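Local coordinates for Bis(5'-nucleosyl)-tetraphosphatase [asymmetrical] (Caenorhabditis elegans, PDB 1KTG), which is a Nudix-family enzyme that hydrolyses diadenosine tetraphosphate asymmetrically to AMP and ATP with magnesium or another divalent metal ion, at residues Leu8-Lys13 with Trp107-Leu112; Phe20-Ala25 with Lys117-Ala122; Thr33-His38 with Glu55-Thr60; Ala48-Thr53 with Leu64-Asp69. All blocks are in the same frame, centred on the assembly; numbering follows the deposited sequence.

Contact 1: Leu8-Lys13 with Trp107-Leu112; sequences LVIYRK and WKWCEL. With MG (magnesium ion), chain E.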
# COMPACT_ATOMS: atom_id res chain seq x y z
N LEU A 8 -1.27 -0.67 -3.58
CA LEU A 8 -0.45 -1.86 -3.52
C LEU A 8 0.29 -1.90 -2.18
O LEU A 8 0.91 -0.93 -1.78
CB LEU A 8 0.58 -1.85 -4.66
CG LEU A 8 0.02 -1.92 -6.09
CD1 LEU A 8 1.12 -1.93 -7.12
CD2 LEU A 8 -0.91 -3.11 -6.26
N VAL A 9 0.15 -3.02 -1.49
CA VAL A 9 0.92 -3.26 -0.28
C VAL A 9 2.26 -3.76 -0.82
O VAL A 9 2.40 -4.91 -1.20
CB VAL A 9 0.26 -4.29 0.63
CG1 VAL A 9 1.21 -4.70 1.78
CG2 VAL A 9 -1.03 -3.73 1.20
N ILE A 10 3.20 -2.84 -0.93
CA ILE A 10 4.54 -3.16 -1.39
C ILE A 10 5.36 -3.74 -0.26
O ILE A 10 5.36 -3.20 0.85
CB ILE A 10 5.24 -1.88 -1.85
CG1 ILE A 10 4.43 -1.15 -2.94
CG2 ILE A 10 6.67 -2.20 -2.29
CD1 ILE A 10 4.22 -1.94 -4.19
N TYR A 11 6.07 -4.83 -0.53
CA TYR A 11 6.99 -5.40 0.43
C TYR A 11 8.30 -5.71 -0.25
O TYR A 11 8.38 -5.81 -1.49
CB TYR A 11 6.45 -6.67 1.08
CG TYR A 11 6.48 -7.91 0.21
CD1 TYR A 11 7.46 -8.88 0.37
CD2 TYR A 11 5.51 -8.13 -0.76
CE1 TYR A 11 7.50 -10.02 -0.42
CE2 TYR A 11 5.53 -9.27 -1.55
CZ TYR A 11 6.52 -10.21 -1.38
OH TYR A 11 6.54 -11.36 -2.17
N ARG A 12 9.33 -5.87 0.56
CA ARG A 12 10.61 -6.32 0.09
C ARG A 12 11.14 -7.33 1.09
O ARG A 12 10.60 -7.48 2.19
CB ARG A 12 11.59 -5.15 -0.06
CG ARG A 12 12.13 -4.62 1.26
CD ARG A 12 13.00 -3.38 1.10
NE ARG A 12 13.51 -2.92 2.39
CZ ARG A 12 14.31 -1.88 2.55
NH1 ARG A 12 14.72 -1.17 1.48
NH2 ARG A 12 14.71 -1.55 3.76
N LYS A 13 12.19 -8.04 0.69
CA LYS A 13 12.84 -8.97 1.59
C LYS A 13 14.24 -8.40 1.80
O LYS A 13 15.00 -8.24 0.85
CB LYS A 13 12.87 -10.38 1.00
CG LYS A 13 12.43 -11.44 1.99
CD LYS A 13 12.29 -12.81 1.36
CE LYS A 13 11.09 -13.54 1.92
NZ LYS A 13 11.26 -15.00 1.79
N TRP A 107 8.69 8.17 4.48
CA TRP A 107 8.34 6.78 4.27
C TRP A 107 9.15 5.94 5.23
O TRP A 107 10.07 6.43 5.87
CB TRP A 107 8.60 6.33 2.82
CG TRP A 107 10.04 6.07 2.46
CD1 TRP A 107 10.72 4.90 2.62
CD2 TRP A 107 10.96 6.97 1.84
NE1 TRP A 107 12.01 5.02 2.17
CE2 TRP A 107 12.18 6.29 1.67
CE3 TRP A 107 10.88 8.30 1.40
CZ2 TRP A 107 13.30 6.88 1.10
CZ3 TRP A 107 12.00 8.88 0.83
CH2 TRP A 107 13.19 8.18 0.69
N LYS A 108 8.79 4.67 5.35
CA LYS A 108 9.54 3.75 6.19
C LYS A 108 9.35 2.33 5.71
O LYS A 108 8.25 1.95 5.28
CB LYS A 108 9.10 3.84 7.65
CG LYS A 108 10.06 3.15 8.62
CD LYS A 108 9.63 3.35 10.07
CE LYS A 108 10.47 2.57 11.07
NZ LYS A 108 9.82 2.52 12.43
N TRP A 109 10.42 1.55 5.74
CA TRP A 109 10.30 0.12 5.44
C TRP A 109 10.12 -0.55 6.80
O TRP A 109 11.01 -0.49 7.65
CB TRP A 109 11.54 -0.39 4.72
CG TRP A 109 11.58 -0.00 3.27
CD1 TRP A 109 12.30 1.01 2.71
CD2 TRP A 109 10.88 -0.64 2.20
NE1 TRP A 109 12.08 1.04 1.36
CE2 TRP A 109 11.21 0.04 1.02
CE3 TRP A 109 9.99 -1.72 2.13
CZ2 TRP A 109 10.69 -0.33 -0.22
CZ3 TRP A 109 9.48 -2.08 0.89
CH2 TRP A 109 9.84 -1.39 -0.27
N CYS A 110 8.98 -1.19 7.00
CA CYS A 110 8.60 -1.70 8.31
C CYS A 110 8.35 -3.20 8.38
O CYS A 110 7.63 -3.74 7.56
CB CYS A 110 7.30 -1.04 8.76
SG CYS A 110 7.19 0.74 8.49
N GLU A 111 8.93 -3.83 9.40
CA GLU A 111 8.61 -5.21 9.74
C GLU A 111 7.13 -5.25 10.18
O GLU A 111 6.56 -4.24 10.59
CB GLU A 111 9.53 -5.74 10.84
CG GLU A 111 10.95 -5.97 10.35
CD GLU A 111 11.85 -6.55 11.43
OE1 GLU A 111 11.35 -7.38 12.22
OE2 GLU A 111 13.04 -6.20 11.46
N LEU A 112 6.51 -6.41 10.06
CA LEU A 112 5.07 -6.55 10.29
C LEU A 112 4.49 -5.83 11.52
O LEU A 112 3.52 -5.09 11.41
CB LEU A 112 4.71 -8.03 10.38
CG LEU A 112 3.24 -8.29 10.71
CD1 LEU A 112 2.33 -7.79 9.60
CD2 LEU A 112 3.03 -9.76 10.96
MG MG E . 14.48 -4.99 10.62
O HOH W 1 14.47 -6.02 8.70
O HOH W 2 13.14 -3.62 9.64

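Contact 2: Phe20-Ala25 with Lys117-Ala122; sequences FLLLQA and KIADYA. With AMP (adenosine monophosphate), chain J.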
# COMPACT_ATOMS: atom_id res chain seq x y z
N PHE A 20 7.41 -4.03 4.89
CA PHE A 20 6.34 -3.35 4.15
C PHE A 20 6.60 -1.84 4.02
O PHE A 20 7.03 -1.18 4.99
CB PHE A 20 4.99 -3.56 4.86
CG PHE A 20 4.61 -5.01 4.99
CD1 PHE A 20 4.92 -5.72 6.13
CD2 PHE A 20 3.98 -5.67 3.94
CE1 PHE A 20 4.59 -7.06 6.24
CE2 PHE A 20 3.64 -7.01 4.05
CZ PHE A 20 3.96 -7.70 5.20
N LEU A 21 6.31 -1.28 2.85
CA LEU A 21 6.52 0.15 2.62
C LEU A 21 5.31 0.97 3.04
O LEU A 21 4.20 0.73 2.58
CB LEU A 21 6.84 0.42 1.14
CG LEU A 21 7.07 1.89 0.75
CD1 LEU A 21 8.28 2.49 1.46
CD2 LEU A 21 7.19 2.07 -0.76
N LEU A 22 5.52 1.93 3.93
CA LEU A 22 4.47 2.84 4.33
C LEU A 22 4.90 4.26 3.99
O LEU A 22 6.10 4.60 4.11
CB LEU A 22 4.15 2.72 5.82
CG LEU A 22 3.54 1.39 6.25
CD1 LEU A 22 3.31 1.40 7.76
CD2 LEU A 22 2.24 1.10 5.53
N LEU A 23 3.92 5.08 3.60
CA LEU A 23 4.11 6.49 3.25
C LEU A 23 3.30 7.39 4.19
O LEU A 23 2.15 7.12 4.52
CB LEU A 23 3.64 6.76 1.82
CG LEU A 23 4.11 5.81 0.72
CD1 LEU A 23 3.51 6.26 -0.61
CD2 LEU A 23 5.63 5.77 0.63
N GLN A 24 3.93 8.48 4.62
CA GLN A 24 3.28 9.39 5.54
C GLN A 24 2.72 10.58 4.77
O GLN A 24 3.45 11.29 4.06
CB GLN A 24 4.27 9.86 6.60
CG GLN A 24 3.61 10.56 7.74
CD GLN A 24 4.58 11.24 8.67
OE1 GLN A 24 5.66 11.67 8.25
NE2 GLN A 24 4.20 11.36 9.94
N ALA A 25 1.41 10.80 4.91
CA ALA A 25 0.73 11.88 4.21
C ALA A 25 1.31 13.22 4.62
O ALA A 25 1.65 13.44 5.77
CB ALA A 25 -0.75 11.85 4.53
N LYS A 117 1.63 -1.09 13.96
CA LYS A 117 1.61 0.02 14.89
C LYS A 117 1.54 1.37 14.16
O LYS A 117 0.76 2.25 14.55
CB LYS A 117 2.85 -0.02 15.79
N ILE A 118 2.36 1.54 13.13
CA ILE A 118 2.44 2.81 12.40
C ILE A 118 1.16 3.08 11.58
O ILE A 118 0.69 4.22 11.53
CB ILE A 118 3.70 2.85 11.49
CG1 ILE A 118 4.96 3.02 12.36
CG2 ILE A 118 3.61 3.99 10.48
CD1 ILE A 118 6.29 2.96 11.59
N ALA A 119 0.60 2.04 10.97
CA ALA A 119 -0.61 2.16 10.15
C ALA A 119 -1.80 2.48 11.05
O ALA A 119 -2.75 3.13 10.63
CB ALA A 119 -0.86 0.88 9.38
N ASP A 120 -1.70 2.00 12.28
CA ASP A 120 -2.61 2.32 13.37
C ASP A 120 -4.05 1.81 13.26
O ASP A 120 -4.60 1.35 14.26
CB ASP A 120 -2.55 3.81 13.70
CG ASP A 120 -3.51 4.20 14.80
OD1 ASP A 120 -3.40 3.69 15.94
OD2 ASP A 120 -4.43 5.02 14.59
N TYR A 121 -4.66 1.85 12.09
CA TYR A 121 -6.04 1.40 11.93
C TYR A 121 -6.17 -0.12 12.02
O TYR A 121 -5.49 -0.86 11.30
CB TYR A 121 -6.61 1.90 10.61
CG TYR A 121 -6.41 3.39 10.44
CD1 TYR A 121 -5.50 3.89 9.53
CD2 TYR A 121 -7.10 4.29 11.24
CE1 TYR A 121 -5.30 5.26 9.39
CE2 TYR A 121 -6.91 5.65 11.11
CZ TYR A 121 -6.01 6.13 10.19
OH TYR A 121 -5.83 7.49 10.06
N ALA A 122 -7.06 -0.59 12.89
CA ALA A 122 -7.27 -2.01 13.13
C ALA A 122 -7.43 -2.85 11.87
O ALA A 122 -6.77 -3.88 11.73
CB ALA A 122 -8.47 -2.21 14.03
P AMP J . -6.90 8.34 3.05
O1P AMP J . -5.54 7.75 3.37
O2P AMP J . -7.87 7.25 2.66
O3P AMP J . -6.71 9.48 2.09
O5' AMP J . -7.42 8.98 4.43
C5' AMP J . -8.64 9.72 4.48
C4' AMP J . -9.03 9.88 5.94
O4' AMP J . -9.38 8.59 6.44
C3' AMP J . -7.88 10.40 6.79
O3' AMP J . -8.37 11.36 7.71
C2' AMP J . -7.32 9.17 7.49
O2' AMP J . -6.94 9.43 8.83
C1' AMP J . -8.47 8.18 7.47
N9 AMP J . -8.06 6.77 7.22
C8 AMP J . -7.08 6.32 6.41
N7 AMP J . -7.03 4.96 6.47
C5 AMP J . -7.98 4.54 7.30
C6 AMP J . -8.44 3.23 7.79
N6 AMP J . -7.85 2.09 7.37
N1 AMP J . -9.46 3.21 8.67
C2 AMP J . -10.06 4.34 9.09
N3 AMP J . -9.67 5.57 8.67
C4 AMP J . -8.66 5.73 7.80

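Contact 3: Thr33-His38 with Glu55-Thr60; sequences TPPKGH and EEANIT. With MG (magnesium ion), chain F; MG (magnesium ion), chain I; AMP (adenosine monophosphate), chain J; PO4 (phosphate ion), chain C.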
# COMPACT_ATOMS: atom_id res chain seq x y z
N THR A 33 -0.02 4.99 5.08
CA THR A 33 -0.63 3.90 4.33
C THR A 33 0.35 3.49 3.26
O THR A 33 1.31 4.21 2.98
CB THR A 33 -1.93 4.32 3.63
OG1 THR A 33 -1.61 5.08 2.45
CG2 THR A 33 -2.79 5.25 4.48
N PRO A 34 0.13 2.33 2.64
CA PRO A 34 0.92 1.95 1.47
C PRO A 34 0.50 2.88 0.34
O PRO A 34 -0.47 3.61 0.53
CB PRO A 34 0.49 0.50 1.19
CG PRO A 34 -0.18 0.05 2.45
CD PRO A 34 -0.85 1.29 3.00
N PRO A 35 1.21 2.88 -0.78
CA PRO A 35 0.84 3.75 -1.90
C PRO A 35 -0.57 3.41 -2.35
O PRO A 35 -0.85 2.24 -2.56
CB PRO A 35 1.86 3.39 -2.98
CG PRO A 35 2.99 2.69 -2.24
CD PRO A 35 2.38 2.05 -1.08
N LYS A 36 -1.44 4.40 -2.49
CA LYS A 36 -2.83 4.14 -2.88
C LYS A 36 -3.55 5.43 -3.20
O LYS A 36 -3.15 6.49 -2.74
CB LYS A 36 -3.57 3.41 -1.75
CG LYS A 36 -3.72 4.23 -0.49
CD LYS A 36 -5.02 5.00 -0.42
CE LYS A 36 -5.27 5.58 0.99
NZ LYS A 36 -4.25 6.60 1.43
N GLY A 37 -4.62 5.35 -3.97
CA GLY A 37 -5.35 6.55 -4.32
C GLY A 37 -6.67 6.27 -5.00
O GLY A 37 -7.05 5.13 -5.23
N HIS A 38 -7.39 7.34 -5.30
CA HIS A 38 -8.70 7.18 -5.89
C HIS A 38 -8.61 6.62 -7.29
O HIS A 38 -7.65 6.89 -8.03
CB HIS A 38 -9.42 8.53 -5.94
CG HIS A 38 -9.79 9.07 -4.60
ND1 HIS A 38 -10.74 8.49 -3.80
CD2 HIS A 38 -9.33 10.15 -3.92
CE1 HIS A 38 -10.86 9.19 -2.68
NE2 HIS A 38 -10.02 10.21 -2.74
N GLU A 55 3.04 7.10 -8.98
CA GLU A 55 2.98 8.52 -8.61
C GLU A 55 3.52 8.82 -7.22
O GLU A 55 4.23 9.80 -7.03
CB GLU A 55 1.54 9.04 -8.68
CG GLU A 55 1.00 9.27 -10.08
CD GLU A 55 -0.46 9.69 -10.09
OE1 GLU A 55 -1.03 9.92 -9.01
OE2 GLU A 55 -1.05 9.76 -11.19
N GLU A 56 3.16 7.98 -6.25
CA GLU A 56 3.46 8.29 -4.85
C GLU A 56 4.81 7.78 -4.36
O GLU A 56 5.39 8.35 -3.43
CB GLU A 56 2.34 7.77 -3.95
CG GLU A 56 0.99 8.41 -4.27
CD GLU A 56 -0.13 7.96 -3.35
OE1 GLU A 56 0.07 7.02 -2.54
OE2 GLU A 56 -1.21 8.58 -3.41
N ALA A 57 5.31 6.70 -4.96
CA ALA A 57 6.57 6.11 -4.49
C ALA A 57 7.62 5.96 -5.58
O ALA A 57 8.74 5.54 -5.31
CB ALA A 57 6.29 4.78 -3.84
N ASN A 58 7.25 6.30 -6.82
CA ASN A 58 8.16 6.21 -7.96
C ASN A 58 8.59 4.77 -8.23
O ASN A 58 9.72 4.52 -8.65
CB ASN A 58 9.38 7.12 -7.76
CG ASN A 58 9.98 7.58 -9.07
OD1 ASN A 58 11.16 7.94 -9.12
ND2 ASN A 58 9.19 7.61 -10.12
N ILE A 59 7.67 3.83 -7.98
CA ILE A 59 7.88 2.42 -8.27
C ILE A 59 6.95 2.05 -9.44
O ILE A 59 5.72 2.23 -9.36
CB ILE A 59 7.56 1.56 -7.05
CG1 ILE A 59 8.55 1.86 -5.93
CG2 ILE A 59 7.63 0.08 -7.43
CD1 ILE A 59 8.17 1.28 -4.57
N THR A 60 7.56 1.52 -10.49
CA THR A 60 6.86 1.12 -11.71
C THR A 60 6.40 -0.33 -11.66
O THR A 60 6.89 -1.15 -10.87
CB THR A 60 7.76 1.29 -12.95
OG1 THR A 60 8.76 0.25 -12.97
CG2 THR A 60 8.56 2.60 -12.92
MG MG F . -2.80 8.39 -2.11
MG MG I . -2.14 9.79 -4.85
P AMP J . -6.90 8.34 3.05
O1P AMP J . -5.54 7.75 3.37
O2P AMP J . -7.87 7.25 2.66
O3P AMP J . -6.71 9.48 2.09
O5' AMP J . -7.42 8.98 4.43
C5' AMP J . -8.64 9.72 4.48
C4' AMP J . -9.03 9.88 5.94
O4' AMP J . -9.38 8.59 6.44
C3' AMP J . -7.88 10.40 6.79
O3' AMP J . -8.37 11.36 7.71
C2' AMP J . -7.32 9.17 7.49
O2' AMP J . -6.94 9.43 8.83
C1' AMP J . -8.47 8.18 7.47
N9 AMP J . -8.06 6.77 7.22
C8 AMP J . -7.08 6.32 6.41
N7 AMP J . -7.03 4.96 6.47
C5 AMP J . -7.98 4.54 7.30
C6 AMP J . -8.44 3.23 7.79
N6 AMP J . -7.85 2.09 7.37
N1 AMP J . -9.46 3.21 8.67
C2 AMP J . -10.06 4.34 9.09
N3 AMP J . -9.67 5.57 8.67
C4 AMP J . -8.66 5.73 7.80
P PO4 C . -5.10 10.09 -3.77
O1 PO4 C . -3.74 9.44 -3.63
O2 PO4 C . -4.92 11.61 -3.79
O3 PO4 C . -5.75 9.64 -5.05
O4 PO4 C . -5.92 9.70 -2.55
O HOH W 3 -1.77 7.40 -0.53
O HOH W 4 -4.46 8.49 -0.82
O HOH W 5 -0.55 10.27 -6.27
O HOH W 6 -2.18 10.28 -1.32

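Contact 4: Ala48-Thr53 with Leu64-Asp69; sequences AAIRET and LTIHED. With MG (magnesium ion), chain I; MG (magnesium ion), chain G; OH (hydroxide ion), chain D.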
# COMPACT_ATOMS: atom_id res chain seq x y z
N ALA A 48 -5.64 1.85 -11.10
CA ALA A 48 -5.46 2.92 -10.12
C ALA A 48 -4.32 2.58 -9.15
O ALA A 48 -3.46 3.41 -8.86
CB ALA A 48 -6.75 3.15 -9.38
N ALA A 49 -4.31 1.35 -8.67
CA ALA A 49 -3.30 0.91 -7.72
C ALA A 49 -1.90 1.04 -8.31
O ALA A 49 -0.96 1.45 -7.64
CB ALA A 49 -3.56 -0.52 -7.31
N ILE A 50 -1.77 0.66 -9.57
CA ILE A 50 -0.48 0.72 -10.25
C ILE A 50 -0.06 2.17 -10.47
O ILE A 50 1.09 2.55 -10.18
CB ILE A 50 -0.55 -0.06 -11.57
CG1 ILE A 50 -0.76 -1.55 -11.28
CG2 ILE A 50 0.73 0.16 -12.40
CD1 ILE A 50 -1.12 -2.38 -12.51
N ARG A 51 -0.98 2.99 -10.96
CA ARG A 51 -0.66 4.38 -11.25
C ARG A 51 -0.32 5.15 -9.98
O ARG A 51 0.63 5.94 -9.94
CB ARG A 51 -1.80 5.06 -11.99
CG ARG A 51 -1.60 6.56 -12.21
CD ARG A 51 -2.81 7.28 -12.76
NE ARG A 51 -4.01 6.89 -12.02
CZ ARG A 51 -4.30 7.30 -10.79
NH1 ARG A 51 -3.50 8.14 -10.17
NH2 ARG A 51 -5.41 6.86 -10.19
N GLU A 52 -1.09 4.94 -8.93
CA GLU A 52 -0.84 5.63 -7.67
C GLU A 52 0.49 5.20 -7.07
O GLU A 52 1.19 5.99 -6.43
CB GLU A 52 -1.98 5.40 -6.68
CG GLU A 52 -3.28 6.11 -7.08
CD GLU A 52 -3.29 7.59 -6.75
OE1 GLU A 52 -2.46 8.05 -5.94
OE2 GLU A 52 -4.17 8.31 -7.30
N THR A 53 0.85 3.94 -7.28
CA THR A 53 2.13 3.47 -6.78
C THR A 53 3.26 4.19 -7.49
O THR A 53 4.23 4.63 -6.86
CB THR A 53 2.24 1.98 -6.96
OG1 THR A 53 1.35 1.35 -6.03
CG2 THR A 53 3.62 1.48 -6.58
N LEU A 64 7.95 -4.54 -10.02
CA LEU A 64 7.15 -5.30 -9.06
C LEU A 64 6.73 -6.68 -9.56
O LEU A 64 6.55 -6.89 -10.75
CB LEU A 64 5.86 -4.52 -8.76
CG LEU A 64 5.97 -3.16 -8.09
CD1 LEU A 64 4.57 -2.55 -7.98
CD2 LEU A 64 6.64 -3.28 -6.73
N THR A 65 6.57 -7.59 -8.61
CA THR A 65 5.91 -8.87 -8.85
C THR A 65 4.61 -8.79 -8.05
O THR A 65 4.62 -8.94 -6.82
CB THR A 65 6.75 -10.07 -8.37
OG1 THR A 65 7.94 -10.18 -9.16
CG2 THR A 65 6.01 -11.38 -8.65
N ILE A 66 3.51 -8.52 -8.73
CA ILE A 66 2.22 -8.35 -8.05
C ILE A 66 1.54 -9.69 -7.91
O ILE A 66 1.40 -10.42 -8.89
CB ILE A 66 1.32 -7.37 -8.82
CG1 ILE A 66 2.01 -6.03 -8.99
CG2 ILE A 66 0.01 -7.19 -8.07
CD1 ILE A 66 1.25 -5.01 -9.79
N HIS A 67 1.15 -10.03 -6.70
CA HIS A 67 0.49 -11.30 -6.42
C HIS A 67 -1.00 -11.14 -6.61
O HIS A 67 -1.70 -10.70 -5.71
CB HIS A 67 0.79 -11.73 -4.99
CG HIS A 67 2.25 -11.83 -4.68
ND1 HIS A 67 3.13 -12.54 -5.47
CD2 HIS A 67 2.99 -11.28 -3.69
CE1 HIS A 67 4.35 -12.43 -4.96
NE2 HIS A 67 4.29 -11.68 -3.88
N GLU A 68 -1.50 -11.50 -7.79
CA GLU A 68 -2.92 -11.30 -8.12
C GLU A 68 -3.87 -12.07 -7.23
O GLU A 68 -5.03 -11.67 -7.08
CB GLU A 68 -3.17 -11.62 -9.59
CG GLU A 68 -2.21 -10.85 -10.47
CD GLU A 68 -2.57 -10.84 -11.93
OE1 GLU A 68 -3.70 -11.27 -12.28
OE2 GLU A 68 -1.72 -10.38 -12.72
N ASP A 69 -3.39 -13.16 -6.63
CA ASP A 69 -4.22 -13.98 -5.74
C ASP A 69 -4.17 -13.51 -4.30
O ASP A 69 -4.62 -14.24 -3.41
CB ASP A 69 -3.76 -15.43 -5.77
MG MG I . -2.14 9.79 -4.85
MG MG G . -5.06 10.07 -6.81
O OH D . -3.30 11.06 -6.15
O HOH W 7 -4.40 10.76 -8.91
O HOH W 8 -5.95 12.06 -6.60
O HOH W 9 -6.76 9.55 -7.80
O HOH W 5 -0.55 10.27 -6.27

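Contact 1: Leu8-Lys13 with Trp107-Leu112
R12 lies flat on the indole of W109, a cation-pi stack that joins two strands of the mixed sheet of the Nudix fold, 3-14 and 104-110. The two are not neighbours in that sheet: strand 17-25 pairs with each of them, and the long side chains meet across it. The short segments cross at -57° with 8.4 Å between their axes, so no backbone bond links them and the contact rests on side chains.

In the stack, the guanidinium and indole planes are only 3° apart, and CZ of R12 stands 3.5 Å from the centroid of the five-membered ring of W109. Nearer the backbone in the same side chain, CD of R12 sits over the six-membered ring of W109, 3.6 Å from its centroid, as a CH-pi contact. The arginine is extended from CG to NE, so methylene and guanidinium run along one face of the whole indole. A salt bridge from NH2 to E19 of strand 17-25 helps to fix the rotation of the charged group.

Apolar packing is slight: I10 brings CG2, anti to its own N, to within 3.8 Å of W109 CH2.

Metal binding lies just before helix 112-119. E111, the N-cap residue, places OE1 in a salt bridge with K17, while its OE2 binds a magnesium ion at 2.0 Å.

Contact 2: Phe20-Ala25 with Lys117-Ala122
Strand 17-25 of the Nudix sheet is covered here by the last turn of helix 112-119, whose following residues carry one wall of the AMP pocket. L22 makes the contact through a single methyl: its CD1 touches I118 CG2 at 3.8 Å and lies 4.5 Å from A119 CB. With CG anti to the carbonyl carbon (chi1 -66°) and chi2 extended, CD1 of L22 is brought against the helix. W32, from strand 32-38, packs against both L22 and I118 and adds to this apolar cluster.

Beyond A119 the helix breaks at D120, which has positive phi (68°), and Y121 N returns to A119 O at 2.7 Å. This turn leads to Y121, at the N-cap position of helix 122-137, whose ring spreads one face over the adenine of AMP, while H31 also packs against the tyrosine. The phenol is hydrogen-bonded to the ribose, with Y121 OH 2.6 Å from AMP O2'. A leucine here would probably deprive the adenine of its flat aromatic cover and leave the ribose hydroxyl without its phenol partner. In the stack, AMP C5 stands 3.4 Å above the plane of the Y121 ring, displaced toward the rim.

Contact 3: Thr33-His38 with Glu55-Thr60
E56 OE2 bridges two magnesium ions, each at 2.1 Å, and one of them is also bound by the backbone oxygen K36 O at 2.0 Å. That shared ion holds K36 O and E56 OE2 together, two oxygens otherwise expected to repel. The other carboxylate oxygen, E56 OE1, accepts a hydrogen bond from K36 N at 3.0 Å from above the carboxylate plane, the N-H...O angle being 156°. With CG anti to its carbonyl carbon and the chain extended beyond it, the glutamate brings OE1 to K36 N and OE2 to the ions. A phosphate oxygen also bridges the ions, and H38 N donates to another oxygen of this phosphate.

The end of the lysine reaches the AMP phosphate, and one water joins K36 NZ to E56 OE1. Bent at chi2 (94°) and chi4, the side chain puts K36 NZ 2.6 Å from AMP O1P and also donates to T33 OG1. T33 OG1 in turn donates to P34 O at 2.7 Å, so the threonine is a second-shell support for the phosphate-binding amine. A valine in its place is likely to leave the amine without this acceptor and freer to turn.

P35 CG meets A57 CB at 4.2 Å, an apolar contact set back from the metal site. The C-terminal end of helix 45-57, part of the Nudix box, lies against strand 32-38, with L23 of strand 17-25 packing on both.

Contact 4: Ala48-Thr53 with Leu64-Asp69
Sparse apolar packing joins helix 45-57 to the start of strand 64-78, without a hydrogen bond between the two. I50 CG1 approaches I66 CD1 at 4.3 Å, and one helical turn on, T53 CG2 comes within 4.4 Å of L64 CD1. L8 of strand 3-14 packs on T53, L64 and I66, filling in beneath the helix, while W46 from an earlier turn also reaches I66. The hydroxyl of T53 is turned back into its own helix: OG1 donates to A49 O at 2.8 Å, and T53 N reaches the same oxygen from the opposite face of the carbonyl.

This helix belongs to the Nudix box, and E52 leaves it on the metal side. Bent at chi2 (-79°), E52 spans two magnesium ions, with OE1 on one at 2.1 Å and OE2 on the other at 2.0 Å; a hydroxide ion bridges the same pair. R51 binds E52 in a salt bridge, NH1 lying 3.0 Å from OE2, which sits at the guanidinium edge and is approached from above the carboxylate plane. NH1 has a second carboxylate in E55, and NE of R51 pairs with E43.

Overall arrangement
From the N terminus, strand 3-14 enters contact 1, whose long loop closes only when strand 104-110 arrives. Strand 17-25 follows and opens contact 2, closed by the end of helix 112-119; contacts 1 and 2 therefore cross, and the backbone pairs of strand 17-25 with both strands of contact 1 unite them. Contacts 3 and 4 are nested inside both loops. Strand 32-38 opens contact 3; helix 45-57 opens contact 4 and, at its end, closes contact 3, before strand 64-78 closes contact 4, so these two also cross. Contacts 3 and 4 share a magnesium ion, contacts 2 and 3 share AMP, and Y11 to H67 links contact 1 with contact 4.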